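Local coordinates for protein pullulanase (Bacillus acidopullulyticus, PDB 2WAN) that hydrolyses alpha-1,6-glucosidic linkages in pullulan and at the branch points of starch-type polysaccharides, as a debranching enzyme of the alpha-amylase type, at residues L762-V767 and D815-M820; H822-N825 and F830-T833. One frame throughout, in Å; residues are numbered along the deposited sequence.

Interaction 1 (L762-V767 and D815-M820)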
loop_
_atom_site.group_PDB
_atom_site.type_symbol
_atom_site.label_atom_id
_atom_site.label_comp_id
_atom_site.label_asym_id
_atom_site.label_seq_id
_atom_site.Cartn_x
_atom_site.Cartn_y
_atom_site.Cartn_z
ATOM N N LEU A 762 22.431 -2.643 -18.783
ATOM C CA LEU A 762 22.314 -1.172 -18.725
ATOM C C LEU A 762 21.127 -0.675 -17.899
ATOM O O LEU A 762 21.284 0.242 -17.092
ATOM C CB LEU A 762 22.265 -0.566 -20.136
ATOM C CG LEU A 762 22.107 0.962 -20.215
ATOM C CD1 LEU A 762 23.194 1.711 -19.457
ATOM C CD2 LEU A 762 22.170 1.360 -21.695
ATOM N N ALA A 763 19.959 -1.289 -18.076
ATOM C CA ALA A 763 18.780 -0.902 -17.306
ATOM C C ALA A 763 19.055 -1.054 -15.809
ATOM O O ALA A 763 18.766 -0.141 -15.016
ATOM C CB ALA A 763 17.593 -1.742 -17.714
ATOM N N HIS A 764 19.635 -2.189 -15.438
ATOM C CA HIS A 764 19.982 -2.407 -14.024
ATOM C C HIS A 764 21.131 -1.486 -13.564
ATOM O O HIS A 764 21.127 -1.053 -12.414
ATOM C CB HIS A 764 20.258 -3.899 -13.725
ATOM C CG HIS A 764 19.035 -4.765 -13.850
ATOM N ND1 HIS A 764 18.177 -5.025 -12.800
ATOM C CD2 HIS A 764 18.527 -5.423 -14.918
ATOM C CE1 HIS A 764 17.191 -5.806 -13.217
ATOM N NE2 HIS A 764 17.381 -6.058 -14.501
ATOM N N ALA A 765 22.071 -1.147 -14.452
ATOM C CA ALA A 765 23.163 -0.229 -14.083
ATOM C C ALA A 765 22.613 1.135 -13.661
ATOM O O ALA A 765 23.094 1.728 -12.704
ATOM C CB ALA A 765 24.170 -0.060 -15.226
ATOM N N VAL A 766 21.596 1.621 -14.378
ATOM C CA VAL A 766 20.922 2.857 -13.990
ATOM C C VAL A 766 20.333 2.712 -12.582
ATOM O O VAL A 766 20.522 3.586 -11.733
ATOM C CB VAL A 766 19.829 3.294 -15.011
ATOM C CG1 VAL A 766 19.131 4.578 -14.543
ATOM C CG2 VAL A 766 20.451 3.525 -16.402
ATOM N N VAL A 767 19.611 1.621 -12.338
ATOM C CA VAL A 767 19.033 1.391 -11.011
ATOM C C VAL A 767 20.121 1.410 -9.919
ATOM O O VAL A 767 19.963 2.063 -8.874
ATOM C CB VAL A 767 18.197 0.095 -10.959
ATOM C CG1 VAL A 767 17.753 -0.209 -9.494
ATOM C CG2 VAL A 767 16.974 0.211 -11.866
ATOM N N ASP A 815 28.048 -11.892 -12.744
ATOM C CA ASP A 815 29.244 -11.171 -12.301
ATOM C C ASP A 815 29.166 -9.654 -12.524
ATOM O O ASP A 815 29.639 -8.863 -11.700
ATOM C CB ASP A 815 30.470 -11.752 -12.988
ATOM C CG ASP A 815 30.815 -13.162 -12.483
ATOM O OD1 ASP A 815 30.286 -13.611 -11.429
ATOM O OD2 ASP A 815 31.639 -13.814 -13.148
ATOM N N TYR A 816 28.571 -9.252 -13.643
ATOM C CA TYR A 816 28.360 -7.827 -13.915
ATOM C C TYR A 816 27.431 -7.205 -12.875
ATOM O O TYR A 816 27.740 -6.147 -12.312
ATOM C CB TYR A 816 27.827 -7.624 -15.335
ATOM C CG TYR A 816 27.757 -6.166 -15.741
ATOM C CD1 TYR A 816 26.622 -5.395 -15.477
ATOM C CD2 TYR A 816 28.825 -5.566 -16.412
ATOM C CE1 TYR A 816 26.564 -4.053 -15.832
ATOM C CE2 TYR A 816 28.779 -4.229 -16.791
ATOM C CZ TYR A 816 27.644 -3.477 -16.512
ATOM O OH TYR A 816 27.586 -2.151 -16.869
ATOM N N PHE A 817 26.281 -7.841 -12.639
ATOM C CA PHE A 817 25.375 -7.385 -11.568
ATOM C C PHE A 817 26.104 -7.295 -10.225
ATOM O O PHE A 817 26.005 -6.282 -9.540
ATOM C CB PHE A 817 24.179 -8.317 -11.407
ATOM C CG PHE A 817 23.030 -8.052 -12.356
ATOM C CD1 PHE A 817 23.206 -8.159 -13.748
ATOM C CD2 PHE A 817 21.754 -7.796 -11.864
ATOM C CE1 PHE A 817 22.137 -7.971 -14.620
ATOM C CE2 PHE A 817 20.668 -7.623 -12.743
ATOM C CZ PHE A 817 20.874 -7.708 -14.128
ATOM N N SER A 818 26.837 -8.349 -9.861
ATOM C CA SER A 818 27.555 -8.390 -8.584
ATOM C C SER A 818 28.561 -7.247 -8.505
ATOM O O SER A 818 28.662 -6.574 -7.477
ATOM C CB SER A 818 28.261 -9.744 -8.402
ATOM O OG SER A 818 29.075 -9.732 -7.230
ATOM N N SER A 819 29.273 -6.988 -9.602
ATOM C CA SER A 819 30.306 -5.946 -9.601
ATOM C C SER A 819 29.687 -4.553 -9.402
ATOM O O SER A 819 30.255 -3.724 -8.680
ATOM C CB SER A 819 31.124 -5.984 -10.904
ATOM O OG SER A 819 31.933 -7.157 -10.954
ATOM N N MET A 820 28.539 -4.306 -10.041
ATOM C CA MET A 820 27.783 -3.058 -9.871
ATOM C C MET A 820 27.275 -2.892 -8.453
ATOM O O MET A 820 27.349 -1.802 -7.881
ATOM C CB MET A 820 26.594 -2.990 -10.837
ATOM C CG MET A 820 26.937 -2.369 -12.163
ATOM S SD MET A 820 27.308 -0.580 -12.108
ATOM C CE MET A 820 27.632 -0.404 -13.875
#

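Interaction 2 (H822-N825 and F830-T833). With SO4 (sulfate ion), chain J.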
loop_
_atom_site.group_PDB
_atom_site.type_symbol
_atom_site.label_atom_id
_atom_site.label_comp_id
_atom_site.label_asym_id
_atom_site.label_seq_id
_atom_site.Cartn_x
_atom_site.Cartn_y
_atom_site.Cartn_z
ATOM N N HIS A 822 28.399 -4.384 -5.636
ATOM C CA HIS A 822 29.532 -4.165 -4.723
ATOM C C HIS A 822 30.127 -2.759 -4.834
ATOM O O HIS A 822 30.503 -2.167 -3.825
ATOM C CB HIS A 822 30.614 -5.228 -4.941
ATOM C CG HIS A 822 30.200 -6.595 -4.477
ATOM N ND1 HIS A 822 30.565 -7.114 -3.255
ATOM C CD2 HIS A 822 29.438 -7.542 -5.072
ATOM C CE1 HIS A 822 30.068 -8.334 -3.129
ATOM N NE2 HIS A 822 29.374 -8.614 -4.216
ATOM N N LEU A 823 30.191 -2.224 -6.049
ATOM C CA LEU A 823 30.642 -0.836 -6.236
ATOM C C LEU A 823 29.762 0.161 -5.446
ATOM O O LEU A 823 30.288 1.002 -4.703
ATOM C CB LEU A 823 30.676 -0.467 -7.725
ATOM C CG LEU A 823 31.244 0.944 -8.005
ATOM C CD1 LEU A 823 32.769 0.947 -7.910
ATOM C CD2 LEU A 823 30.806 1.378 -9.382
ATOM N N ARG A 824 28.445 0.080 -5.610
ATOM C CA ARG A 824 27.518 0.899 -4.829
ATOM C C ARG A 824 27.720 0.709 -3.321
ATOM O O ARG A 824 27.725 1.711 -2.562
ATOM C CB ARG A 824 26.055 0.603 -5.197
ATOM C CG ARG A 824 25.092 1.625 -4.596
ATOM C CD ARG A 824 23.625 1.186 -4.722
ATOM N NE ARG A 824 22.721 2.176 -4.106
ATOM C CZ ARG A 824 22.308 3.307 -4.690
ATOM N NH1 ARG A 824 22.737 3.654 -5.900
ATOM N NH2 ARG A 824 21.484 4.128 -4.038
ATOM N N ASN A 825 27.879 -0.549 -2.888
ATOM C CA ASN A 825 28.037 -0.830 -1.451
ATOM C C ASN A 825 29.284 -0.147 -0.896
ATOM O O ASN A 825 29.313 0.240 0.272
ATOM C CB ASN A 825 28.133 -2.336 -1.151
ATOM C CG ASN A 825 26.844 -3.105 -1.447
ATOM O OD1 ASN A 825 25.760 -2.531 -1.660
ATOM N ND2 ASN A 825 26.966 -4.451 -1.463
ATOM N N PHE A 830 27.096 7.318 -4.151
ATOM C CA PHE A 830 25.896 6.805 -4.812
ATOM C C PHE A 830 24.655 6.784 -3.919
ATOM O O PHE A 830 23.543 6.528 -4.406
ATOM C CB PHE A 830 26.152 5.378 -5.325
ATOM C CG PHE A 830 27.163 5.301 -6.451
ATOM C CD1 PHE A 830 26.854 5.780 -7.718
ATOM C CD2 PHE A 830 28.409 4.725 -6.225
ATOM C CE1 PHE A 830 27.793 5.694 -8.762
ATOM C CE2 PHE A 830 29.355 4.619 -7.257
ATOM C CZ PHE A 830 29.043 5.119 -8.530
ATOM N N ARG A 831 24.840 7.080 -2.624
ATOM C CA ARG A 831 23.815 6.851 -1.612
ATOM C C ARG A 831 23.690 8.080 -0.707
ATOM O O ARG A 831 23.585 7.971 0.525
ATOM C CB ARG A 831 24.178 5.613 -0.782
ATOM C CG ARG A 831 24.186 4.332 -1.619
ATOM C CD ARG A 831 24.553 3.135 -0.755
ATOM N NE ARG A 831 25.995 2.959 -0.631
ATOM C CZ ARG A 831 26.722 3.159 0.463
ATOM N NH1 ARG A 831 26.177 3.596 1.605
ATOM N NH2 ARG A 831 28.025 2.924 0.414
ATOM N N MET A 832 23.696 9.261 -1.323
ATOM C CA MET A 832 23.417 10.492 -0.551
ATOM C C MET A 832 22.041 10.398 0.114
ATOM O O MET A 832 21.131 9.725 -0.403
ATOM C CB MET A 832 23.553 11.729 -1.443
ATOM C CG MET A 832 24.970 11.944 -1.858
ATOM S SD MET A 832 25.190 13.435 -2.845
ATOM C CE MET A 832 25.379 12.744 -4.500
ATOM N N THR A 833 21.893 11.037 1.277
ATOM C CA THR A 833 20.686 10.826 2.090
ATOM C C THR A 833 19.717 12.024 2.116
ATOM O O THR A 833 18.571 11.888 2.568
ATOM C CB THR A 833 21.039 10.438 3.550
ATOM O OG1 THR A 833 21.761 11.510 4.164
ATOM C CG2 THR A 833 21.889 9.133 3.615
HETATM S S SO4 J . 28.694 3.139 4.170
HETATM O O1 SO4 J . 29.487 3.848 5.173
HETATM O O2 SO4 J . 28.478 1.749 4.604
HETATM O O3 SO4 J . 29.449 3.108 2.897
HETATM O O4 SO4 J . 27.380 3.803 4.044
#

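Interaction 1 (L762-V767 and D815-M820)
His764 offers one face of its imidazole to the far end of the Phe817 ring: Phe817 CE2 stands 3.5 Å above the imidazole plane, displaced toward the rim, and the closest pair is His764 CD2 with Phe817 CZ at 3.4 Å. The two planes are inclined by 46° with centroids 4.6 Å apart, so the pair is an oblique aromatic contact, neither a stack nor an edge-to-face one. Only CE2 and CZ of the phenyl ring do the touching, and between them they come within 4.0 Å of all five imidazole atoms. Phe817 CB does not point at the partner helix; with CG anti to the carbonyl carbon, the far end of its ring comes over the imidazole.

A second, aliphatic point of contact lies one residue further along the first helix. Met820 CE meets Ala765 CB at 3.7 Å, the methionine chain bending at chi2 (-69°) to bring its methyl group there. The hydroxyl of Tyr816 lies more loosely against the Ala765 methyl, OH to CB 4.3 Å.

The axes of 762-767 and 815-820 run nearly parallel, 14° apart, with a closest approach of 10.4 Å. That wide spacing fits the modest 207 Å² buried between them: aromatic rings and a long thioether bridge the gap. Thr916 of strand 915-920 touches both Ala765 and Tyr816, placing this helix pair against the C-terminal beta domain, while His764 also packs on Val732 and Glu780.

No hydrogen bond joins the two segments, so the helices are held here by dispersion and shape. The imidazole face serves as an apolar surface, consistent with the burial of all five touching residues.

Interaction 2 (H822-N825 and F830-T833)
Arg831 clasps the carbonyl oxygen of Arg824 side-on, NE and NH2 both donating to that one atom. The bond from Arg831 NE to Arg824 O is the shorter, at 2.9 Å and 160°; that from Arg831 NH2, at 3.2 Å, is more bent but lies in the carbonyl plane. A turn at chi3 (-85°) brings the guanidinium back to the helix, where Arg824 O lies close to the group's own plane. The same guanidinium also holds a sulfate ion, probably from the crystallisation liquor, through two nearly straight bonds, Arg831 NH1 to sulfate O4 at 2.7 Å and Arg831 NH2 to sulfate O3 at 2.9 Å.

Arg824, extended from CG to NE, lays one guanidinium face over Arg831 CG, 3.6 Å from NE of Arg824. Phe830 crosses Leu823 at a slant, its CE2 4.1 Å from Leu823 CD2.

Further out, Arg824 NH1 donates to Phe768 O and Ser770 O, Arg831 NH1 forms a salt bridge with Asp432, and the Phe830 ring rests on Leu856, Ile868 and Val870. Arg831, from the loop after helix 811-826, thus binds a carbonyl of the helix's last turn, joining helix and loop at the junction between the alpha-amylase-type barrel domain and the all-beta C-terminal domain.

Following the chain, helix 753-769 leads into barrel strand 773-777, and after a mostly irregular excursion helix 811-826 returns beside it: interaction 1 closes this loop of 47 intervening residues. Interaction 2 then closes a short turn of four residues, where the loop after helix 811-826 folds back onto the helix's last turn. The two are in series, neither nested nor crossed, with centres 13 Å apart and helix 811-826 common to both. Interaction 1 ties that helix along its flank to helix 753-769, whereas interaction 2 ties its end to the segment leading toward helix 835-841 and the strands of the C-terminal beta domain.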